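Local structure of putative aldolase (Bacteroides vulgatus ATCC 8482, 3DXI) at residues L6-T9 with L10-G13; L31-E35 with L36-Y40; G58-V62 with S63-H67; L229-E232 with L233-Y237. The protein is a putative aldolase whose precise function is not established, built as a TIM barrel with a region related to the HMGL-like family. All blocks are in the same frame, centred on the assembly; numbering follows the deposited sequence.

Contact 1 (L6-T9 with L10-G13); sequences LDCT and LRDG
Asp12 N donates to Cys8 O over 2.9 Å in a nearly straight bond, 166° at the hydrogen, and Gly13 N follows with a more bent one to Thr9 O. These i to i+4 bonds form the first turn of helix 9-13, with Cys8 as its N-cap residue. Just upstream, Asp7 reaches ahead to Thr9. Its OD1 accepts from Thr9 N at 3.0 Å, met well above the carboxylate plane, which makes an Asx turn, and also from Thr9 OG1, which lies 2.5 Å from Asp7 OD1 on the syn side. Tyr29 OH is a third hydrogen-bonding partner of Asp7 OD1, while Thr9 OG1 is also engaged with the backbone N of Ile219.

On the helix, Arg11 and Asp12 form a salt bridge, with Arg11 NH1 2.7 Å from Asp12 OD1. The arginine starts out with CG anti to the backbone N (chi1 -173°), then bends at chi2 and chi3, which brings the guanidinium plane to 3.4 Å from Asp12 CG. Arg11 NH2 comes within 4.0 Å of Cys8 SG at an oblique angle. Glu42 meets Arg11 NE in a second salt bridge.

Asp7 OD1 thus gathers three partners where the first barrel strand, 4-7, gives way at its C-terminal end to helix 9-13. Asp12 is paired with Arg11 and reached weakly by Asn228, and the guanidinium, shared between Asp12 and Glu42, is probably restricted in its rotation.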
ATOM      1  N   LEU A   6      11.976   8.035 -12.684  1.00  8.20           N
ATOM      2  CA  LEU A   6      12.538   9.220 -12.049  1.00  8.16           C
ATOM      3  C   LEU A   6      12.388   9.200 -10.535  1.00  7.69           C
ATOM      4  O   LEU A   6      11.295   8.993 -10.005  1.00  9.15           O
ATOM      5  CB  LEU A   6      11.872  10.485 -12.613  1.00  7.14           C
ATOM      6  CG  LEU A   6      12.345  11.855 -12.108  1.00  6.62           C
ATOM      7  CD1 LEU A   6      12.013  12.922 -13.149  1.00  7.08           C
ATOM      8  CD2 LEU A   6      11.682  12.183 -10.775  1.00  5.86           C
ATOM      9  N   ASP A   7      13.498   9.412  -9.840  1.00  7.91           N
ATOM     10  CA  ASP A   7      13.477   9.441  -8.385  1.00  6.31           C
ATOM     11  C   ASP A   7      13.640  10.882  -7.922  1.00  7.34           C
ATOM     12  O   ASP A   7      14.552  11.594  -8.366  1.00  7.70           O
ATOM     13  CB  ASP A   7      14.595   8.568  -7.817  1.00  6.06           C
ATOM     14  CG  ASP A   7      14.583   8.523  -6.307  1.00  5.41           C
ATOM     15  OD1 ASP A   7      15.084   9.473  -5.676  1.00  8.54           O
ATOM     16  OD2 ASP A   7      14.056   7.543  -5.747  1.00  7.55           O
ATOM     17  N   CYS A   8      12.738  11.315  -7.045  1.00  8.51           N
ATOM     18  CA  CYS A   8      12.774  12.676  -6.527  1.00  9.36           C
ATOM     19  C   CYS A   8      12.875  12.729  -5.007  1.00  8.93           C
ATOM     20  O   CYS A   8      12.338  13.634  -4.373  1.00  9.73           O
ATOM     21  CB  CYS A   8      11.537  13.459  -7.002  1.00 10.10           C
ATOM     22  SG  CYS A   8       9.933  12.653  -6.711  1.00 10.93           S
ATOM     23  N   THR A   9      13.594  11.771  -4.432  1.00  8.81           N
ATOM     24  CA  THR A   9      13.769  11.691  -2.984  1.00  9.76           C
ATOM     25  C   THR A   9      14.192  13.005  -2.315  1.00  9.28           C
ATOM     26  O   THR A   9      13.507  13.497  -1.416  1.00  9.55           O
ATOM     27  CB  THR A   9      14.811  10.600  -2.618  1.00  8.74           C
ATOM     28  OG1 THR A   9      14.432   9.352  -3.216  1.00  7.66           O
ATOM     29  CG2 THR A   9      14.891  10.427  -1.112  1.00  7.06           C
ATOM     30  N   LEU A  10      15.311  13.576  -2.750  1.00 10.50           N
ATOM     31  CA  LEU A  10      15.813  14.817  -2.149  1.00 10.63           C
ATOM     32  C   LEU A  10      14.909  16.037  -2.308  1.00 10.86           C
ATOM     33  O   LEU A  10      14.778  16.845  -1.384  1.00 10.42           O
ATOM     34  CB  LEU A  10      17.204  15.150  -2.702  1.00  9.68           C
ATOM     35  CG  LEU A  10      18.297  14.096  -2.497  1.00  9.60           C
ATOM     36  CD1 LEU A  10      19.623  14.630  -3.018  1.00  8.46           C
ATOM     37  CD2 LEU A  10      18.411  13.741  -1.017  1.00 10.62           C
ATOM     38  N   ARG A  11      14.294  16.173  -3.480  1.00 10.13           N
ATOM     39  CA  ARG A  11      13.420  17.306  -3.761  1.00 11.42           C
ATOM     40  C   ARG A  11      12.111  17.229  -2.983  1.00 13.85           C
ATOM     41  O   ARG A  11      11.668  18.209  -2.381  1.00 12.77           O
ATOM     42  CB  ARG A  11      13.122  17.372  -5.268  1.00 11.10           C
ATOM     43  CG  ARG A  11      12.347  18.610  -5.725  1.00 10.85           C
ATOM     44  CD  ARG A  11      10.842  18.477  -5.504  1.00 12.07           C
ATOM     45  NE  ARG A  11      10.230  17.488  -6.390  1.00 11.08           N
ATOM     46  CZ  ARG A  11       8.932  17.198  -6.399  1.00 14.33           C
ATOM     47  NH1 ARG A  11       8.104  17.818  -5.569  1.00 13.86           N
ATOM     48  NH2 ARG A  11       8.456  16.294  -7.245  1.00 13.55           N
ATOM     49  N   ASP A  12      11.502  16.050  -2.996  1.00 15.74           N
ATOM     50  CA  ASP A  12      10.231  15.827  -2.328  1.00 17.38           C
ATOM     51  C   ASP A  12      10.359  15.484  -0.849  1.00 18.17           C
ATOM     52  O   ASP A  12       9.456  15.767  -0.061  1.00 20.74           O
ATOM     53  CB  ASP A  12       9.483  14.718  -3.064  1.00 19.78           C
ATOM     54  CG  ASP A  12       8.055  15.091  -3.381  1.00 21.06           C
ATOM     55  OD1 ASP A  12       7.734  16.301  -3.391  1.00 22.88           O
ATOM     56  OD2 ASP A  12       7.258  14.168  -3.633  1.00 23.08           O
ATOM     57  N   GLY A  13      11.478  14.883  -0.466  1.00 16.88           N
ATOM     58  CA  GLY A  13      11.666  14.520   0.928  1.00 16.62           C
ATOM     59  C   GLY A  13      12.309  15.607   1.774  1.00 16.31           C
ATOM     60  O   GLY A  13      12.286  15.527   3.004  1.00 15.14           O
TER

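Contact 2 (L31-E35 with L36-Y40)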
ATOM      1  N   LEU A  31      25.432   7.909  -5.714  1.00  8.56           N
ATOM      2  CA  LEU A  31      26.130   6.701  -6.152  1.00 10.77           C
ATOM      3  C   LEU A  31      25.209   5.485  -6.257  1.00 10.49           C
ATOM      4  O   LEU A  31      25.384   4.640  -7.136  1.00 10.75           O
ATOM      5  CB  LEU A  31      27.308   6.398  -5.222  1.00 11.56           C
ATOM      6  CG  LEU A  31      28.415   7.458  -5.285  1.00 13.36           C
ATOM      7  CD1 LEU A  31      29.477   7.168  -4.236  1.00 14.33           C
ATOM      8  CD2 LEU A  31      29.025   7.479  -6.681  1.00 14.43           C
ATOM      9  N   ALA A  32      24.227   5.393  -5.365  1.00  9.47           N
ATOM     10  CA  ALA A  32      23.285   4.280  -5.410  1.00  8.36           C
ATOM     11  C   ALA A  32      22.451   4.398  -6.683  1.00  7.84           C
ATOM     12  O   ALA A  32      22.180   3.404  -7.349  1.00  8.10           O
ATOM     13  CB  ALA A  32      22.371   4.308  -4.190  1.00  6.52           C
HETATM   14  N   MSE A  33      22.048   5.620  -7.015  1.00  7.54           N
HETATM   15  CA  MSE A  33      21.247   5.847  -8.209  1.00  8.02           C
HETATM   16  C   MSE A  33      22.009   5.424  -9.468  1.00  7.80           C
HETATM   17  O   MSE A  33      21.402   5.046 -10.468  1.00  6.85           O
HETATM   18  CB  MSE A  33      20.846   7.320  -8.306  1.00  8.87           C
HETATM   19  CG  MSE A  33      19.934   7.802  -7.182  1.00 11.10           C
HETATM   20 SE   MSE A  33      18.277   6.784  -7.001  1.00 21.20          SE
HETATM   21  CE  MSE A  33      18.736   5.785  -5.404  1.00 10.24           C
ATOM     22  N   ASN A  34      23.338   5.491  -9.420  1.00  9.12           N
ATOM     23  CA  ASN A  34      24.148   5.079 -10.564  1.00  9.92           C
ATOM     24  C   ASN A  34      23.974   3.579 -10.808  1.00 11.14           C
ATOM     25  O   ASN A  34      24.028   3.120 -11.947  1.00 10.62           O
ATOM     26  CB  ASN A  34      25.642   5.345 -10.329  1.00  9.61           C
ATOM     27  CG  ASN A  34      26.040   6.786 -10.592  1.00  9.01           C
ATOM     28  OD1 ASN A  34      25.259   7.573 -11.128  1.00 12.09           O
ATOM     29  ND2 ASN A  34      27.271   7.135 -10.228  1.00  8.80           N
ATOM     30  N   GLU A  35      23.766   2.817  -9.736  1.00 11.77           N
ATOM     31  CA  GLU A  35      23.630   1.369  -9.861  1.00 13.27           C
ATOM     32  C   GLU A  35      22.211   0.827  -9.797  1.00 13.87           C
ATOM     33  O   GLU A  35      22.013  -0.377  -9.625  1.00 15.31           O
ATOM     34  CB  GLU A  35      24.486   0.668  -8.803  1.00 15.55           C
ATOM     35  CG  GLU A  35      25.969   0.971  -8.927  1.00 17.91           C
ATOM     36  CD  GLU A  35      26.830   0.051  -8.085  1.00 20.71           C
ATOM     37  OE1 GLU A  35      26.966  -1.137  -8.454  1.00 22.42           O
ATOM     38  OE2 GLU A  35      27.365   0.513  -7.053  1.00 20.83           O
ATOM     39  N   LEU A  36      21.227   1.711  -9.920  1.00 11.07           N
ATOM     40  CA  LEU A  36      19.827   1.298  -9.909  1.00 10.90           C
ATOM     41  C   LEU A  36      19.240   1.683 -11.264  1.00 10.67           C
ATOM     42  O   LEU A  36      19.696   2.640 -11.892  1.00  9.66           O
ATOM     43  CB  LEU A  36      19.065   1.996  -8.769  1.00 10.17           C
ATOM     44  CG  LEU A  36      19.421   1.580  -7.331  1.00  9.76           C
ATOM     45  CD1 LEU A  36      18.692   2.461  -6.320  1.00  9.45           C
ATOM     46  CD2 LEU A  36      19.044   0.129  -7.114  1.00  7.77           C
ATOM     47  N   PRO A  37      18.230   0.939 -11.741  1.00 10.45           N
ATOM     48  CA  PRO A  37      17.654   1.295 -13.041  1.00 10.95           C
ATOM     49  C   PRO A  37      16.765   2.547 -13.008  1.00 10.25           C
ATOM     50  O   PRO A  37      15.598   2.501 -13.401  1.00 10.82           O
ATOM     51  CB  PRO A  37      16.894   0.024 -13.436  1.00  9.66           C
ATOM     52  CG  PRO A  37      16.442  -0.515 -12.109  1.00 10.12           C
ATOM     53  CD  PRO A  37      17.667  -0.330 -11.239  1.00 10.90           C
ATOM     54  N   ILE A  38      17.331   3.657 -12.532  1.00 10.05           N
ATOM     55  CA  ILE A  38      16.637   4.944 -12.450  1.00  9.09           C
ATOM     56  C   ILE A  38      17.308   5.909 -13.428  1.00  9.99           C
ATOM     57  O   ILE A  38      18.506   6.181 -13.336  1.00  8.84           O
ATOM     58  CB  ILE A  38      16.689   5.539 -11.021  1.00  9.18           C
ATOM     59  CG1 ILE A  38      15.704   4.806 -10.106  1.00 12.04           C
ATOM     60  CG2 ILE A  38      16.349   7.019 -11.057  1.00  9.74           C
ATOM     61  CD1 ILE A  38      16.295   3.648  -9.351  1.00 13.28           C
ATOM     62  N   ASP A  39      16.511   6.436 -14.350  1.00  9.27           N
ATOM     63  CA  ASP A  39      16.983   7.318 -15.407  1.00  9.12           C
ATOM     64  C   ASP A  39      17.160   8.795 -15.089  1.00  8.56           C
ATOM     65  O   ASP A  39      18.085   9.433 -15.593  1.00  8.18           O
ATOM     66  CB  ASP A  39      16.046   7.167 -16.599  1.00  8.74           C
ATOM     67  CG  ASP A  39      15.809   5.716 -16.948  1.00  9.55           C
ATOM     68  OD1 ASP A  39      16.723   5.097 -17.523  1.00 10.64           O
ATOM     69  OD2 ASP A  39      14.723   5.190 -16.623  1.00  8.77           O
ATOM     70  N   TYR A  40      16.257   9.333 -14.281  1.00  9.92           N
ATOM     71  CA  TYR A  40      16.278  10.739 -13.898  1.00  9.04           C
ATOM     72  C   TYR A  40      16.298  10.905 -12.391  1.00  9.93           C
ATOM     73  O   TYR A  40      15.678  10.130 -11.657  1.00 10.20           O
ATOM     74  CB  TYR A  40      15.039  11.454 -14.439  1.00  9.49           C
ATOM     75  CG  TYR A  40      15.134  11.874 -15.882  1.00  7.58           C
ATOM     76  CD1 TYR A  40      15.356  13.206 -16.222  1.00  9.92           C
ATOM     77  CD2 TYR A  40      14.991  10.944 -16.911  1.00  8.02           C
ATOM     78  CE1 TYR A  40      15.429  13.606 -17.552  1.00  8.91           C
ATOM     79  CE2 TYR A  40      15.067  11.332 -18.244  1.00  8.47           C
ATOM     80  CZ  TYR A  40      15.287  12.667 -18.556  1.00  7.48           C
ATOM     81  OH  TYR A  40      15.379  13.058 -19.868  1.00  7.27           O
TER
HETATM   82  O   HOH W   1      22.016   1.639 -13.935  1.00 25.75           O
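Leu36 opens the second segment by returning to the helix just left: its N gives a weak bond to Met33 O, 3.4 Å long but fairly straight. Its side chain stays close to the helix end, with CG 3.3 Å from Ala32 O. Because CG is anti to the carbonyl carbon (chi1 -69°), CD1 can reach the selenomethionine at position 33, whose chain bends at chi2 and chi3. The two side chains cross obliquely, and Leu36 CD1 meets Met33 CE at 3.4 Å, a tight fit for two carbons. A water links the last turn to the loop, donating to Asn34 O and to Leu36 O, each 3.2 Å away.

Pro37 is the centre of an inverse gamma turn, closed by Ile38 N bonding to Leu36 O at 2.7 Å. The turn directs Ile38 back towards the helix, with CD1 4.4 Å from Met33 SE. Lys74 NZ hydrogen-bonds to Met33 O and Ile38 O, and so bridges the helix end and the loop. Asp39 OD2 accepts a hydrogen bond from Ile5 N, and Tyr40 starts the next strand.

Ala32 and Leu36 face Val250 of helix 248-265, Pro37 and Ile38 lean on Leu235 of helix 231-241, and Ile38 also packs on Ile5 and Asp7 of strand 4-7.

Contact 3 (G58-V62 with S63-H67)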
ATOM      1  N   GLY A  58      16.883  23.509  -1.479  1.00 11.13           N
ATOM      2  CA  GLY A  58      15.720  24.334  -1.735  1.00 10.75           C
ATOM      3  C   GLY A  58      16.214  25.371  -2.732  1.00 11.61           C
ATOM      4  O   GLY A  58      15.433  26.005  -3.444  1.00 11.43           O
ATOM      5  N   TYR A  59      17.539  25.515  -2.782  1.00 11.48           N
ATOM      6  CA  TYR A  59      18.220  26.459  -3.673  1.00 11.71           C
ATOM      7  C   TYR A  59      19.139  25.747  -4.667  1.00 11.01           C
ATOM      8  O   TYR A  59      19.459  26.299  -5.722  1.00 13.71           O
ATOM      9  CB  TYR A  59      19.062  27.449  -2.858  1.00 11.53           C
ATOM     10  CG  TYR A  59      18.257  28.419  -2.027  1.00 12.24           C
ATOM     11  CD1 TYR A  59      17.550  29.460  -2.627  1.00 10.86           C
ATOM     12  CD2 TYR A  59      18.183  28.285  -0.638  1.00 13.47           C
ATOM     13  CE1 TYR A  59      16.790  30.337  -1.874  1.00 13.31           C
ATOM     14  CE2 TYR A  59      17.419  29.163   0.128  1.00 12.64           C
ATOM     15  CZ  TYR A  59      16.729  30.183  -0.499  1.00 12.27           C
ATOM     16  OH  TYR A  59      15.979  31.056   0.246  1.00 13.89           O
ATOM     17  N   THR A  60      19.564  24.534  -4.319  1.00 11.59           N
ATOM     18  CA  THR A  60      20.453  23.723  -5.152  1.00 11.22           C
ATOM     19  C   THR A  60      21.503  24.579  -5.875  1.00 12.61           C
ATOM     20  O   THR A  60      21.468  24.751  -7.094  1.00 10.66           O
ATOM     21  CB  THR A  60      19.646  22.902  -6.182  1.00 11.70           C
ATOM     22  OG1 THR A  60      18.500  22.327  -5.540  1.00 11.88           O
ATOM     23  CG2 THR A  60      20.500  21.754  -6.745  1.00 10.84           C
ATOM     24  N   PRO A  61      22.468  25.123  -5.117  1.00 13.75           N
ATOM     25  CA  PRO A  61      23.529  25.965  -5.676  1.00 13.75           C
ATOM     26  C   PRO A  61      24.402  25.279  -6.726  1.00 13.83           C
ATOM     27  O   PRO A  61      24.504  24.053  -6.768  1.00 13.60           O
ATOM     28  CB  PRO A  61      24.327  26.375  -4.435  1.00 14.43           C
ATOM     29  CG  PRO A  61      24.157  25.208  -3.531  1.00 13.65           C
ATOM     30  CD  PRO A  61      22.687  24.897  -3.678  1.00 13.66           C
ATOM     31  N   VAL A  62      25.035  26.090  -7.570  1.00 12.52           N
ATOM     32  CA  VAL A  62      25.918  25.598  -8.619  1.00 13.42           C
ATOM     33  C   VAL A  62      27.019  24.685  -8.080  1.00 13.60           C
ATOM     34  O   VAL A  62      27.289  23.633  -8.650  1.00 13.22           O
ATOM     35  CB  VAL A  62      26.573  26.780  -9.374  1.00 14.17           C
ATOM     36  CG1 VAL A  62      27.657  26.272 -10.321  1.00 13.69           C
ATOM     37  CG2 VAL A  62      25.509  27.545 -10.144  1.00 13.39           C
ATOM     38  N   SER A  63      27.657  25.092  -6.983  1.00 14.69           N
ATOM     39  CA  SER A  63      28.727  24.295  -6.400  1.00 14.61           C
ATOM     40  C   SER A  63      28.274  22.854  -6.173  1.00 14.53           C
ATOM     41  O   SER A  63      29.010  21.915  -6.470  1.00 15.33           O
ATOM     42  CB  SER A  63      29.205  24.916  -5.080  1.00 15.37           C
ATOM     43  OG  SER A  63      28.150  25.032  -4.137  1.00 17.65           O
ATOM     44  N   VAL A  64      27.062  22.679  -5.659  1.00 13.45           N
ATOM     45  CA  VAL A  64      26.537  21.341  -5.412  1.00 12.44           C
ATOM     46  C   VAL A  64      26.270  20.598  -6.723  1.00 10.65           C
ATOM     47  O   VAL A  64      26.619  19.427  -6.866  1.00 12.89           O
ATOM     48  CB  VAL A  64      25.230  21.397  -4.587  1.00 12.90           C
ATOM     49  CG1 VAL A  64      24.617  20.000  -4.474  1.00 15.15           C
ATOM     50  CG2 VAL A  64      25.519  21.955  -3.200  1.00 14.45           C
ATOM     51  N   LEU A  65      25.666  21.287  -7.683  1.00 10.85           N
ATOM     52  CA  LEU A  65      25.358  20.675  -8.968  1.00 10.75           C
ATOM     53  C   LEU A  65      26.600  20.208  -9.736  1.00 11.14           C
ATOM     54  O   LEU A  65      26.554  19.191 -10.427  1.00 11.66           O
ATOM     55  CB  LEU A  65      24.521  21.640  -9.824  1.00  9.62           C
ATOM     56  CG  LEU A  65      23.094  21.862  -9.297  1.00 12.57           C
ATOM     57  CD1 LEU A  65      22.414  22.968 -10.068  1.00  8.50           C
ATOM     58  CD2 LEU A  65      22.299  20.562  -9.407  1.00 11.58           C
ATOM     59  N   LYS A  66      27.706  20.938  -9.618  1.00 10.91           N
ATOM     60  CA  LYS A  66      28.934  20.549 -10.305  1.00 12.35           C
ATOM     61  C   LYS A  66      29.437  19.215  -9.763  1.00 12.55           C
ATOM     62  O   LYS A  66      29.925  18.370 -10.517  1.00 12.18           O
ATOM     63  CB  LYS A  66      30.024  21.604 -10.117  1.00 13.68           C
ATOM     64  CG  LYS A  66      29.831  22.861 -10.932  1.00 17.89           C
ATOM     65  CD  LYS A  66      30.978  23.830 -10.683  1.00 22.81           C
ATOM     66  CE  LYS A  66      30.848  25.072 -11.548  1.00 25.30           C
ATOM     67  NZ  LYS A  66      31.980  26.007 -11.311  1.00 29.70           N
ATOM     68  N   HIS A  67      29.328  19.044  -8.449  1.00 12.12           N
ATOM     69  CA  HIS A  67      29.747  17.819  -7.781  1.00 12.60           C
ATOM     70  C   HIS A  67      28.847  16.652  -8.198  1.00 12.81           C
ATOM     71  O   HIS A  67      29.327  15.595  -8.610  1.00 13.19           O
ATOM     72  CB  HIS A  67      29.678  18.014  -6.263  1.00 13.94           C
ATOM     73  CG  HIS A  67      29.939  16.767  -5.478  1.00 13.02           C
ATOM     74  ND1 HIS A  67      31.125  16.072  -5.559  1.00 14.90           N
ATOM     75  CD2 HIS A  67      29.166  16.095  -4.590  1.00 13.32           C
ATOM     76  CE1 HIS A  67      31.073  15.023  -4.755  1.00 15.35           C
ATOM     77  NE2 HIS A  67      29.895  15.015  -4.156  1.00 12.98           N
TER
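The backbone enters the helix through Pro61, the N-cap residue, whose O accepts from Leu65 N at 3.1 Å and 164° and more weakly from Val64 N, while Lys66 N bonds to Val62 O at 2.9 Å to continue the turn. Just before it, Thr60 takes a positive phi of 37° as the chain leaves helix 56-59.

Thr60 CG2 presses on Leu65 CD2, five residues on, at 3.4 Å, closer than usual for two carbons, with the two side chains crossing at about a right angle. The methyl is placed by a chi1 of -44°, which leaves OG1 beside the backbone N and hydrogen-bonded to Tyr45 O. Leu65 CG lies 3.6 Å from Pro61 O, and Leu65 also packs on Ile97.

Pro61 and Val64, three residues apart, form a second apolar pair. The Pro61 ring offers CG to Val64 CG2 at 3.5 Å, and Val64 in turn packs on Lys56 and Phe57 of the preceding helix. Val62 carries the third contact, with a residue four further on: its CG1 lies 3.6 Å from Lys66 CE, so the extended lysine runs past the valine with its aliphatic carbons. Val62 also meets Pro96 and Leu100.

The i to i+4 backbone bonds of Leu65 and Lys66 mark the first turn of helix 62-71, with Pro61 at its N-cap; this is one of the helices that follow strand 40-45 before strand 75-81 in a TIM barrel.

Contact 4 (L229-E232 with L233-Y237); sequences LKME and LLLTY
Leu233, Met231 and Glu232 carry this first turn of helix 231-241. The base of the Leu233 side chain touches Lys230, the N-cap residue: CB sits 3.3 Å from Lys230 O and 4.0 Å from Lys230 CB. The same Lys230 O takes a bond from Leu234 N, plus a weak, bent one from Leu233 N. Further out, Leu233 packs against Leu201 of helix 200-209 and against Gln198 of the second subunit.

Met231, a selenomethionine, leaves the backbone with CG anti to N (chi1 179°) and then bends at chi2 and chi3. The bends leave SE 4.1 Å from Leu234 CD2 and equally far from Leu235 CG. In the backbone, Leu235 N donates to Met231 O over 2.9 Å in an almost straight bond.

In Glu232 a chi1 of 60° puts CG between the backbone N and the carbonyl carbon, 3.2 Å from Leu233 N. Glu232 O accepts from Thr236 N at 3.0 Å and from Thr236 OG1 at 2.9 Å, the two donors arriving from opposite faces of the carbonyl plane, so the threonine hydroxyl is held against the helix itself. The carboxylate turns away from this bond, OE1 accepting from Thr220 N, and Met274 of the second subunit packs on the residue.

A threonine hydroxyl bonded to the carbonyl four residues back is common within alpha-helices. Helix 231-241 follows the eighth strand of the TIM barrel and here reaches the second subunit.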
ATOM      1  N   LEU A 229       5.108   6.967  -3.954  1.00  7.67           N
ATOM      2  CA  LEU A 229       5.258   5.550  -4.239  1.00  7.52           C
ATOM      3  C   LEU A 229       6.682   5.219  -3.809  1.00  8.64           C
ATOM      4  O   LEU A 229       7.603   5.984  -4.092  1.00  6.86           O
ATOM      5  CB  LEU A 229       5.107   5.297  -5.741  1.00  8.64           C
ATOM      6  CG  LEU A 229       5.656   3.986  -6.310  1.00  6.85           C
ATOM      7  CD1 LEU A 229       4.988   2.793  -5.648  1.00  6.60           C
ATOM      8  CD2 LEU A 229       5.417   3.966  -7.805  1.00  7.33           C
ATOM      9  N   LYS A 230       6.859   4.099  -3.110  1.00  8.54           N
ATOM     10  CA  LYS A 230       8.188   3.690  -2.663  1.00  8.56           C
ATOM     11  C   LYS A 230       8.956   3.111  -3.847  1.00  7.74           C
ATOM     12  O   LYS A 230       8.547   2.104  -4.439  1.00  6.84           O
ATOM     13  CB  LYS A 230       8.077   2.657  -1.531  1.00  8.45           C
ATOM     14  CG  LYS A 230       7.424   3.228  -0.280  1.00 12.36           C
ATOM     15  CD  LYS A 230       7.550   2.312   0.925  1.00 15.29           C
ATOM     16  CE  LYS A 230       6.551   1.179   0.885  1.00 18.54           C
ATOM     17  NZ  LYS A 230       6.009   0.954   2.254  1.00 23.80           N
HETATM   18  N   MSE A 231      10.063   3.764  -4.198  1.00  6.71           N
HETATM   19  CA  MSE A 231      10.880   3.327  -5.321  1.00  6.05           C
HETATM   20  C   MSE A 231      11.248   1.854  -5.194  1.00  5.78           C
HETATM   21  O   MSE A 231      11.193   1.114  -6.172  1.00  8.61           O
HETATM   22  CB  MSE A 231      12.149   4.182  -5.419  1.00  4.76           C
HETATM   23  CG  MSE A 231      13.088   3.778  -6.552  1.00  8.95           C
HETATM   24 SE   MSE A 231      12.283   3.950  -8.312  1.00 18.57          SE
HETATM   25  CE  MSE A 231      12.677   5.834  -8.626  1.00 14.00           C
ATOM     26  N   GLU A 232      11.612   1.424  -3.989  1.00  5.73           N
ATOM     27  CA  GLU A 232      11.982   0.027  -3.770  1.00  7.54           C
ATOM     28  C   GLU A 232      10.827  -0.919  -4.088  1.00  7.65           C
ATOM     29  O   GLU A 232      11.050  -2.048  -4.523  1.00  6.66           O
ATOM     30  CB  GLU A 232      12.447  -0.203  -2.320  1.00  7.65           C
ATOM     31  CG  GLU A 232      11.396   0.139  -1.260  1.00  7.96           C
ATOM     32  CD  GLU A 232      11.536   1.549  -0.743  1.00  9.70           C
ATOM     33  OE1 GLU A 232      11.967   2.428  -1.521  1.00 10.60           O
ATOM     34  OE2 GLU A 232      11.207   1.782   0.440  1.00 11.05           O
ATOM     35  N   LEU A 233       9.594  -0.468  -3.863  1.00  8.74           N
ATOM     36  CA  LEU A 233       8.434  -1.312  -4.152  1.00  8.79           C
ATOM     37  C   LEU A 233       8.242  -1.412  -5.662  1.00  8.06           C
ATOM     38  O   LEU A 233       7.928  -2.478  -6.190  1.00  7.19           O
ATOM     39  CB  LEU A 233       7.166  -0.747  -3.505  1.00  9.68           C
ATOM     40  CG  LEU A 233       5.894  -1.573  -3.719  1.00  8.37           C
ATOM     41  CD1 LEU A 233       6.130  -3.018  -3.299  1.00  9.26           C
ATOM     42  CD2 LEU A 233       4.756  -0.977  -2.908  1.00  9.46           C
ATOM     43  N   LEU A 234       8.434  -0.293  -6.351  1.00  7.57           N
ATOM     44  CA  LEU A 234       8.299  -0.261  -7.805  1.00  8.06           C
ATOM     45  C   LEU A 234       9.312  -1.203  -8.450  1.00  7.68           C
ATOM     46  O   LEU A 234       8.943  -2.055  -9.254  1.00  6.94           O
ATOM     47  CB  LEU A 234       8.519   1.157  -8.332  1.00  5.75           C
ATOM     48  CG  LEU A 234       8.540   1.380  -9.847  1.00  5.76           C
ATOM     49  CD1 LEU A 234       7.225   0.925 -10.474  1.00  4.92           C
ATOM     50  CD2 LEU A 234       8.788   2.864 -10.124  1.00  6.75           C
ATOM     51  N   LEU A 235      10.583  -1.048  -8.080  1.00  8.01           N
ATOM     52  CA  LEU A 235      11.656  -1.869  -8.635  1.00  8.94           C
ATOM     53  C   LEU A 235      11.484  -3.347  -8.321  1.00  8.76           C
ATOM     54  O   LEU A 235      11.753  -4.200  -9.164  1.00  9.76           O
ATOM     55  CB  LEU A 235      13.022  -1.396  -8.125  1.00  6.96           C
ATOM     56  CG  LEU A 235      13.429   0.023  -8.523  1.00 10.43           C
ATOM     57  CD1 LEU A 235      14.833   0.308  -8.003  1.00  9.83           C
ATOM     58  CD2 LEU A 235      13.384   0.181 -10.038  1.00  8.10           C
ATOM     59  N   THR A 236      11.058  -3.661  -7.105  1.00  7.53           N
ATOM     60  CA  THR A 236      10.851  -5.059  -6.753  1.00  7.90           C
ATOM     61  C   THR A 236       9.779  -5.665  -7.656  1.00  8.49           C
ATOM     62  O   THR A 236       9.966  -6.748  -8.208  1.00  7.64           O
ATOM     63  CB  THR A 236      10.425  -5.217  -5.284  1.00  7.38           C
ATOM     64  OG1 THR A 236      11.529  -4.872  -4.438  1.00  8.50           O
ATOM     65  CG2 THR A 236      10.023  -6.655  -4.995  1.00  6.46           C
ATOM     66  N   TYR A 237       8.669  -4.948  -7.820  1.00  8.41           N
ATOM     67  CA  TYR A 237       7.569  -5.418  -8.659  1.00  8.56           C
ATOM     68  C   TYR A 237       7.998  -5.600 -10.117  1.00  8.20           C
ATOM     69  O   TYR A 237       7.716  -6.632 -10.731  1.00  7.29           O
ATOM     70  CB  TYR A 237       6.390  -4.441  -8.616  1.00  9.58           C
ATOM     71  CG  TYR A 237       5.115  -5.030  -9.189  1.00 11.64           C
ATOM     72  CD1 TYR A 237       4.197  -5.683  -8.365  1.00 11.69           C
ATOM     73  CD2 TYR A 237       4.851  -4.983 -10.561  1.00 11.55           C
ATOM     74  CE1 TYR A 237       3.053  -6.276  -8.885  1.00 13.69           C
ATOM     75  CE2 TYR A 237       3.702  -5.578 -11.097  1.00 13.32           C
ATOM     76  CZ  TYR A 237       2.812  -6.223 -10.248  1.00 13.79           C
ATOM     77  OH  TYR A 237       1.680  -6.824 -10.744  1.00 16.37           O
TER

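In the fold
Each contact is a local turn in one unbroken stretch, so the four follow one another along the chain without nesting or crossing. Contact 1 leads from the first barrel strand into helix 9-13. Contact 2 ends helix 23-34 and leads to strand 40-45, and contacts 1 and 2 meet where Asp7 N probably bonds to Tyr40 O. Contact 3 joins helix 56-59 to helix 62-71, set apart from the rest, its centre about 28 Å from that of contact 4. Contact 4 starts helix 231-241 after the eighth strand. Its Met231 CE touches both Asp7 CB of contact 1 and Ile38 CG1 of contact 2, so late and early parts of the chain pack together as the barrel closes.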